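Local structure of YfkN protein (Bacillus subtilis subsp. subtilis, 3GVE) at residues K162-P172 with E206-H216; P8-T17 with L287-E295. The protein belongs to the calcineurin-like phosphoesterase family of metal-binding proteins and carries a manganese ion and a magnesium ion side by side. All coordinates share one frame; numbering follows the deposited sequence. Where two conformers were deposited one is given.

From the N terminus, strand 9-17 starts the fold and finds its antiparallel partner, strand 286-297, some 270 residues later; interaction 2 thus closes a loop that spans most of the chain. Interaction 1 lies wholly within that loop: strand 160-170 is followed, after two short helices and a short strand, by helix 192-205, and the chain returns as the parallel strand 210-215, a much shorter closure that ends at the magnesium ligand H216. The two contacts belong to different sheets, packed against each other with centres about 13 Å apart. I212 CD1 meets I14 CD1 at 3.6 Å, and V210 touches L292 and L294, making one apolar core between the sheets.

Interaction 1. Residues K162-P172 with E206-H216; sequences KVKVGYIGFVP and EGADVIIALAH. With MG (magnesium ion), chain D.
I212 reaches across to two neighbours on the parallel strand: its CD1 lies 3.7 Å from V165 CG1 and 3.8 Å from Y167 CE1. With CG1 beside the backbone N (chi1 -62°), the isoleucine runs alongside the tyrosine, both pointing the same way; the tyrosine packs on L58 and V60 of strand 57-61, the isoleucine on I14 of strand 9-17. On the opposite face F170 turns its ring edge to A213, CE2 to CB 4.1 Å; A213 and A215, with their short side chains, leave room for that ring, which also packs on helix 192-205. The register is fixed by backbone bonds such as G166 N to V210 O (2.8 Å). At the entry D209 adds a side-chain bond to the backbone ladder: its OD2 accepts from K164 N, 2.9 Å away and almost straight (175°), on the anti side of the carboxylate, while K164 O accepts from D209 N and V210 N. At the exit H216 presents NE2 to magnesium at 2.3 Å; this bond and that from ND1 to N62 O together help to set the ring's rotation. Strand, helix 192-205 and parallel strand form a beta-alpha-beta crossover, whose C-terminal end supplies a ligand to the two-metal site of calcineurin-like phosphoesterases.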
# COMPACT_ATOMS: atom_id res chain seq x y z
N LYS A 162 8.25 -31.93 28.90
CA LYS A 162 8.16 -32.16 27.47
C LYS A 162 6.74 -31.88 27.03
O LYS A 162 5.82 -32.49 27.51
CB LYS A 162 8.58 -33.58 27.15
CG LYS A 162 10.05 -33.77 27.42
CD LYS A 162 10.58 -35.02 26.84
CE LYS A 162 12.04 -34.84 26.53
NZ LYS A 162 12.82 -34.71 27.77
N VAL A 163 6.60 -30.93 26.12
CA VAL A 163 5.31 -30.49 25.60
C VAL A 163 5.36 -30.52 24.07
O VAL A 163 6.24 -29.95 23.47
CB VAL A 163 4.97 -29.07 26.09
CG1 VAL A 163 3.60 -28.61 25.56
CG2 VAL A 163 5.01 -29.02 27.62
N LYS A 164 4.41 -31.22 23.45
CA LYS A 164 4.39 -31.31 21.96
C LYS A 164 3.53 -30.16 21.43
O LYS A 164 2.38 -30.05 21.74
CB LYS A 164 3.85 -32.62 21.53
CG LYS A 164 4.84 -33.74 21.51
CD LYS A 164 4.21 -35.09 21.04
CE LYS A 164 5.23 -36.24 21.29
NZ LYS A 164 4.82 -37.34 20.40
N VAL A 165 4.20 -29.28 20.69
CA VAL A 165 3.56 -28.10 20.09
C VAL A 165 3.36 -28.36 18.63
O VAL A 165 4.30 -28.70 17.89
CB VAL A 165 4.44 -26.86 20.29
CG1 VAL A 165 3.77 -25.58 19.75
CG2 VAL A 165 4.69 -26.66 21.81
N GLY A 166 2.15 -28.16 18.18
CA GLY A 166 1.77 -28.29 16.79
C GLY A 166 1.49 -26.96 16.11
O GLY A 166 0.94 -26.05 16.78
N TYR A 167 1.84 -26.82 14.86
CA TYR A 167 1.49 -25.63 14.11
C TYR A 167 0.68 -26.08 12.91
O TYR A 167 1.03 -27.02 12.23
CB TYR A 167 2.75 -24.93 13.61
CG TYR A 167 3.75 -24.56 14.70
CD1 TYR A 167 3.69 -23.34 15.36
CD2 TYR A 167 4.76 -25.45 15.05
CE1 TYR A 167 4.61 -23.03 16.35
CE2 TYR A 167 5.69 -25.13 16.02
CZ TYR A 167 5.61 -23.92 16.66
OH TYR A 167 6.55 -23.62 17.63
N ILE A 168 -0.40 -25.35 12.66
CA ILE A 168 -1.23 -25.55 11.48
C ILE A 168 -1.47 -24.18 10.86
O ILE A 168 -1.58 -23.20 11.55
CB ILE A 168 -2.58 -26.24 11.85
CG1 ILE A 168 -3.41 -26.56 10.59
CG2 ILE A 168 -3.39 -25.40 12.86
CD1 ILE A 168 -4.62 -27.49 10.86
N GLY A 169 -1.56 -24.13 9.54
CA GLY A 169 -1.75 -22.85 8.85
C GLY A 169 -2.87 -22.88 7.84
O GLY A 169 -3.19 -23.91 7.29
N PHE A 170 -3.45 -21.71 7.59
CA PHE A 170 -4.57 -21.51 6.67
C PHE A 170 -4.41 -20.26 5.83
O PHE A 170 -3.90 -19.26 6.30
CB PHE A 170 -5.90 -21.41 7.43
CG PHE A 170 -6.09 -22.48 8.45
CD1 PHE A 170 -6.48 -23.76 8.08
CD2 PHE A 170 -5.85 -22.21 9.77
CE1 PHE A 170 -6.63 -24.74 9.03
CE2 PHE A 170 -6.01 -23.19 10.73
CZ PHE A 170 -6.40 -24.47 10.35
N VAL A 171 -4.88 -20.32 4.59
CA VAL A 171 -4.88 -19.18 3.67
C VAL A 171 -6.30 -18.99 3.12
O VAL A 171 -7.08 -19.92 3.08
CB VAL A 171 -3.84 -19.39 2.53
CG1 VAL A 171 -4.33 -20.44 1.53
CG2 VAL A 171 -3.51 -18.07 1.82
N PRO A 172 -6.66 -17.78 2.70
CA PRO A 172 -8.04 -17.60 2.20
C PRO A 172 -8.25 -18.32 0.86
O PRO A 172 -7.39 -18.33 0.01
CB PRO A 172 -8.17 -16.08 2.03
CG PRO A 172 -7.16 -15.51 3.01
CD PRO A 172 -5.99 -16.48 2.89
N GLU A 206 -1.48 -37.66 16.82
CA GLU A 206 -0.03 -37.66 16.86
C GLU A 206 0.58 -37.02 18.10
O GLU A 206 1.84 -36.90 18.16
CB GLU A 206 0.54 -37.07 15.55
CG GLU A 206 0.05 -37.77 14.31
CD GLU A 206 0.49 -39.26 14.23
OE1 GLU A 206 1.48 -39.62 14.91
OE2 GLU A 206 -0.16 -40.01 13.44
N GLY A 207 -0.24 -36.66 19.07
CA GLY A 207 0.28 -36.25 20.35
C GLY A 207 0.40 -34.77 20.64
O GLY A 207 0.90 -34.40 21.67
N ALA A 208 -0.08 -33.93 19.75
CA ALA A 208 -0.00 -32.50 20.02
C ALA A 208 -0.66 -32.15 21.34
O ALA A 208 -1.79 -32.48 21.57
CB ALA A 208 -0.64 -31.69 18.88
N ASP A 209 0.08 -31.46 22.20
CA ASP A 209 -0.43 -30.96 23.48
C ASP A 209 -0.97 -29.53 23.36
O ASP A 209 -1.92 -29.16 24.03
CB ASP A 209 0.67 -30.98 24.53
CG ASP A 209 1.10 -32.37 24.89
OD1 ASP A 209 0.22 -33.19 25.18
OD2 ASP A 209 2.31 -32.60 24.85
N VAL A 210 -0.31 -28.73 22.54
CA VAL A 210 -0.67 -27.32 22.30
C VAL A 210 -0.72 -27.13 20.80
O VAL A 210 0.18 -27.55 20.11
CB VAL A 210 0.39 -26.37 22.89
CG1 VAL A 210 0.08 -24.91 22.51
CG2 VAL A 210 0.46 -26.54 24.40
N ILE A 211 -1.79 -26.53 20.31
CA ILE A 211 -1.96 -26.31 18.87
C ILE A 211 -2.05 -24.81 18.57
O ILE A 211 -2.91 -24.12 19.12
CB ILE A 211 -3.21 -27.06 18.32
CG1 ILE A 211 -2.99 -28.59 18.35
CG2 ILE A 211 -3.52 -26.59 16.89
CD1 ILE A 211 -4.20 -29.40 17.94
N ILE A 212 -1.16 -24.35 17.69
CA ILE A 212 -1.09 -22.88 17.31
C ILE A 212 -1.52 -22.79 15.87
O ILE A 212 -0.96 -23.47 14.98
CB ILE A 212 0.32 -22.36 17.50
CG1 ILE A 212 0.73 -22.47 18.99
CG2 ILE A 212 0.36 -20.90 17.06
CD1 ILE A 212 2.20 -22.30 19.22
N ALA A 213 -2.57 -22.01 15.63
CA ALA A 213 -3.02 -21.77 14.26
C ALA A 213 -2.38 -20.52 13.69
O ALA A 213 -2.58 -19.42 14.29
CB ALA A 213 -4.56 -21.59 14.27
N LEU A 214 -1.67 -20.68 12.59
CA LEU A 214 -1.18 -19.56 11.81
C LEU A 214 -2.26 -19.30 10.75
O LEU A 214 -2.24 -19.81 9.66
CB LEU A 214 0.19 -19.91 11.22
CG LEU A 214 1.20 -20.43 12.27
CD1 LEU A 214 2.52 -20.78 11.63
CD2 LEU A 214 1.41 -19.47 13.42
N ALA A 215 -3.24 -18.50 11.17
CA ALA A 215 -4.43 -18.28 10.37
C ALA A 215 -4.28 -17.00 9.57
O ALA A 215 -4.50 -15.92 10.08
CB ALA A 215 -5.65 -18.22 11.28
N HIS A 216 -3.90 -17.14 8.31
CA HIS A 216 -3.75 -15.96 7.45
C HIS A 216 -5.13 -15.56 6.95
O HIS A 216 -5.52 -15.86 5.84
CB HIS A 216 -2.77 -16.10 6.28
CG HIS A 216 -2.48 -14.78 5.63
ND1 HIS A 216 -1.49 -13.94 6.09
CD2 HIS A 216 -3.14 -14.08 4.68
CE1 HIS A 216 -1.52 -12.81 5.41
NE2 HIS A 216 -2.51 -12.87 4.54
MG MG D . -3.22 -11.38 2.91
O HOH W 1 -3.37 -8.98 3.36

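Interaction 2. Residues P8-T17 with L287-E295; sequences PQVHLSILAT and LGVIDLKLE
I14 and L292 meet on the buried, tightly packed face of the antiparallel pair. I14 CD1 lies 4.1 Å from L292 CD1 and almost as near to I290 CG2; I14 and I290 run side by side, while L292 crosses the end of I14 from the next hydrogen-bonded pair. L12, L294 and V10 continue this apolar face, and branched or long aliphatic chains suit it because they fill the space between two sheets. At its far end the residues become small: A16 faces G288, whose N gives a bond of 2.9 Å to A16 O.

The other face is mixed. L15 still packs on V289, CD2 to CG2 4.0 Å, but further along polar groups take over. D291, with CG beside its own N (chi1 -67°), swings OD1 between two donors on the opposing strand: H11 NE2 at 2.8 Å and S13 OG at 2.9 Å. The imidazole holds OD1 near its ring plane yet approaches from above the carboxylate plane, ring and carboxylate being turned 49° apart, whereas the serine hydroxyl, which also bonds to N54 ND2, comes nearly along the C-O axis. Two donors on OD1 hold that oxygen in place and probably stabilise the negative charge. Beyond H11 lies the looser solvent side, where the long chains of K293 and E295 cross that of Q9 at a partly exposed edge; K293 and E295 were each modelled in two conformers.

Strand 9-17 is an inner strand of the mixed sheet, with 57-61 parallel on one flank and 286-297 antiparallel on the other, itself followed by 300-312. The I14 and I290 face rests on A244 of strand 244-247 in the second sheet, while S13 and L15 also touch T57 of strand 57-61.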
# COMPACT_ATOMS: atom_id res chain seq x y z
N PRO A 8 1.71 -27.50 38.88
CA PRO A 8 2.74 -26.50 38.58
C PRO A 8 2.62 -26.05 37.11
O PRO A 8 2.44 -26.90 36.25
CB PRO A 8 4.05 -27.28 38.78
CG PRO A 8 3.71 -28.61 39.27
CD PRO A 8 2.30 -28.85 38.84
N GLN A 9 2.71 -24.76 36.83
CA GLN A 9 2.42 -24.39 35.48
C GLN A 9 3.68 -24.24 34.61
O GLN A 9 4.76 -24.14 35.09
CB GLN A 9 1.61 -23.08 35.46
CG GLN A 9 0.40 -23.06 36.40
CD GLN A 9 -0.45 -21.86 36.24
OE1 GLN A 9 -1.66 -21.96 36.21
NE2 GLN A 9 0.16 -20.72 36.07
N VAL A 10 3.47 -24.25 33.32
CA VAL A 10 4.46 -23.81 32.31
C VAL A 10 3.98 -22.48 31.68
O VAL A 10 2.89 -22.43 31.17
CB VAL A 10 4.65 -24.86 31.21
CG1 VAL A 10 5.60 -24.35 30.17
CG2 VAL A 10 5.16 -26.22 31.81
N HIS A 11 4.80 -21.45 31.71
CA HIS A 11 4.43 -20.23 31.00
C HIS A 11 5.07 -20.29 29.61
O HIS A 11 6.27 -20.22 29.51
CB HIS A 11 4.89 -19.00 31.80
CG HIS A 11 4.63 -17.70 31.11
ND1 HIS A 11 5.32 -16.55 31.44
CD2 HIS A 11 3.77 -17.36 30.12
CE1 HIS A 11 4.88 -15.55 30.69
NE2 HIS A 11 3.96 -16.02 29.87
N LEU A 12 4.26 -20.43 28.58
CA LEU A 12 4.74 -20.46 27.21
C LEU A 12 4.34 -19.14 26.54
O LEU A 12 3.21 -18.71 26.63
CB LEU A 12 4.10 -21.65 26.48
CG LEU A 12 4.42 -21.80 25.00
CD1 LEU A 12 5.91 -22.05 24.82
CD2 LEU A 12 3.61 -22.93 24.40
N SER A 13 5.30 -18.48 25.89
CA SER A 13 5.02 -17.25 25.16
C SER A 13 5.17 -17.51 23.67
O SER A 13 6.08 -18.20 23.25
CB SER A 13 6.00 -16.16 25.56
OG SER A 13 5.79 -15.77 26.90
N ILE A 14 4.26 -16.96 22.88
CA ILE A 14 4.34 -17.07 21.43
C ILE A 14 4.43 -15.67 20.87
O ILE A 14 3.57 -14.86 21.12
CB ILE A 14 3.07 -17.76 20.86
CG1 ILE A 14 2.86 -19.15 21.47
CG2 ILE A 14 3.17 -17.88 19.34
CD1 ILE A 14 1.42 -19.59 21.42
N LEU A 15 5.49 -15.40 20.13
CA LEU A 15 5.67 -14.11 19.46
C LEU A 15 5.35 -14.27 17.98
O LEU A 15 5.70 -15.28 17.40
CB LEU A 15 7.11 -13.64 19.61
CG LEU A 15 7.67 -13.66 21.04
CD1 LEU A 15 9.10 -13.13 21.02
CD2 LEU A 15 6.82 -12.84 22.00
N ALA A 16 4.68 -13.29 17.38
CA ALA A 16 4.17 -13.44 16.01
C ALA A 16 4.30 -12.21 15.14
O ALA A 16 3.96 -11.09 15.58
CB ALA A 16 2.69 -13.87 16.04
N THR A 17 4.74 -12.42 13.90
CA THR A 17 4.68 -11.33 12.89
C THR A 17 3.66 -11.71 11.84
O THR A 17 3.28 -12.93 11.68
CB THR A 17 6.06 -11.11 12.26
OG1 THR A 17 6.60 -12.38 11.81
CG2 THR A 17 7.00 -10.50 13.26
N LEU A 287 4.31 -6.30 17.14
CA LEU A 287 4.58 -7.71 17.40
C LEU A 287 3.39 -8.28 18.17
O LEU A 287 2.90 -7.66 19.11
CB LEU A 287 5.83 -7.85 18.25
CG LEU A 287 6.27 -9.29 18.54
CD1 LEU A 287 6.72 -9.96 17.25
CD2 LEU A 287 7.38 -9.31 19.59
N GLY A 288 2.93 -9.46 17.79
CA GLY A 288 1.90 -10.16 18.54
C GLY A 288 2.53 -10.97 19.65
O GLY A 288 3.58 -11.55 19.48
N VAL A 289 1.85 -11.03 20.79
CA VAL A 289 2.36 -11.73 21.96
C VAL A 289 1.21 -12.49 22.60
O VAL A 289 0.27 -11.89 23.06
CB VAL A 289 2.99 -10.75 23.00
CG1 VAL A 289 3.56 -11.52 24.19
CG2 VAL A 289 4.07 -9.90 22.34
N ILE A 290 1.32 -13.81 22.62
CA ILE A 290 0.36 -14.64 23.34
C ILE A 290 1.06 -15.35 24.50
O ILE A 290 2.08 -15.98 24.32
CB ILE A 290 -0.30 -15.67 22.41
CG1 ILE A 290 -1.23 -14.94 21.44
CG2 ILE A 290 -1.04 -16.72 23.20
CD1 ILE A 290 -1.93 -15.86 20.44
N ASP A 291 0.48 -15.23 25.68
CA ASP A 291 0.96 -15.93 26.87
C ASP A 291 -0.02 -17.04 27.20
O ASP A 291 -1.21 -16.82 27.27
CB ASP A 291 1.11 -14.96 28.04
CG ASP A 291 2.22 -13.94 27.79
OD1 ASP A 291 3.38 -14.33 27.77
OD2 ASP A 291 1.90 -12.76 27.57
N LEU A 292 0.52 -18.24 27.35
CA LEU A 292 -0.24 -19.41 27.81
C LEU A 292 0.29 -19.87 29.15
O LEU A 292 1.48 -20.04 29.31
CB LEU A 292 -0.12 -20.56 26.81
CG LEU A 292 -0.62 -20.30 25.38
CD1 LEU A 292 -0.47 -21.53 24.49
CD2 LEU A 292 -2.06 -19.77 25.38
N LYS A 293 -0.66 -20.15 30.06
CA LYS A 293 -0.25 -20.88 31.35
C LYS A 293 -0.83 -22.27 31.20
O LYS A 293 -2.01 -22.49 31.17
CB LYS A 293 -0.81 -20.18 32.56
CG LYS A 293 -0.24 -18.88 32.77
CD LYS A 293 -0.81 -18.12 33.99
CE LYS A 293 -0.16 -16.77 34.18
NZ LYS A 293 -0.78 -16.01 35.41
N LEU A 294 0.03 -23.18 31.02
CA LEU A 294 -0.23 -24.60 30.82
C LEU A 294 -0.15 -25.37 32.12
O LEU A 294 0.71 -25.10 32.94
CB LEU A 294 0.76 -25.22 29.83
CG LEU A 294 1.05 -24.48 28.53
CD1 LEU A 294 2.10 -25.25 27.76
CD2 LEU A 294 -0.22 -24.40 27.76
N GLU A 295 -1.05 -26.32 32.29
CA GLU A 295 -1.08 -27.15 33.50
C GLU A 295 -1.21 -28.60 33.14
O GLU A 295 -1.97 -28.91 32.24
CB GLU A 295 -2.25 -26.75 34.40
CG GLU A 295 -1.87 -25.74 35.42
CD GLU A 295 -3.05 -25.26 36.22
OE1 GLU A 295 -3.98 -26.03 36.42
OE2 GLU A 295 -3.03 -24.11 36.65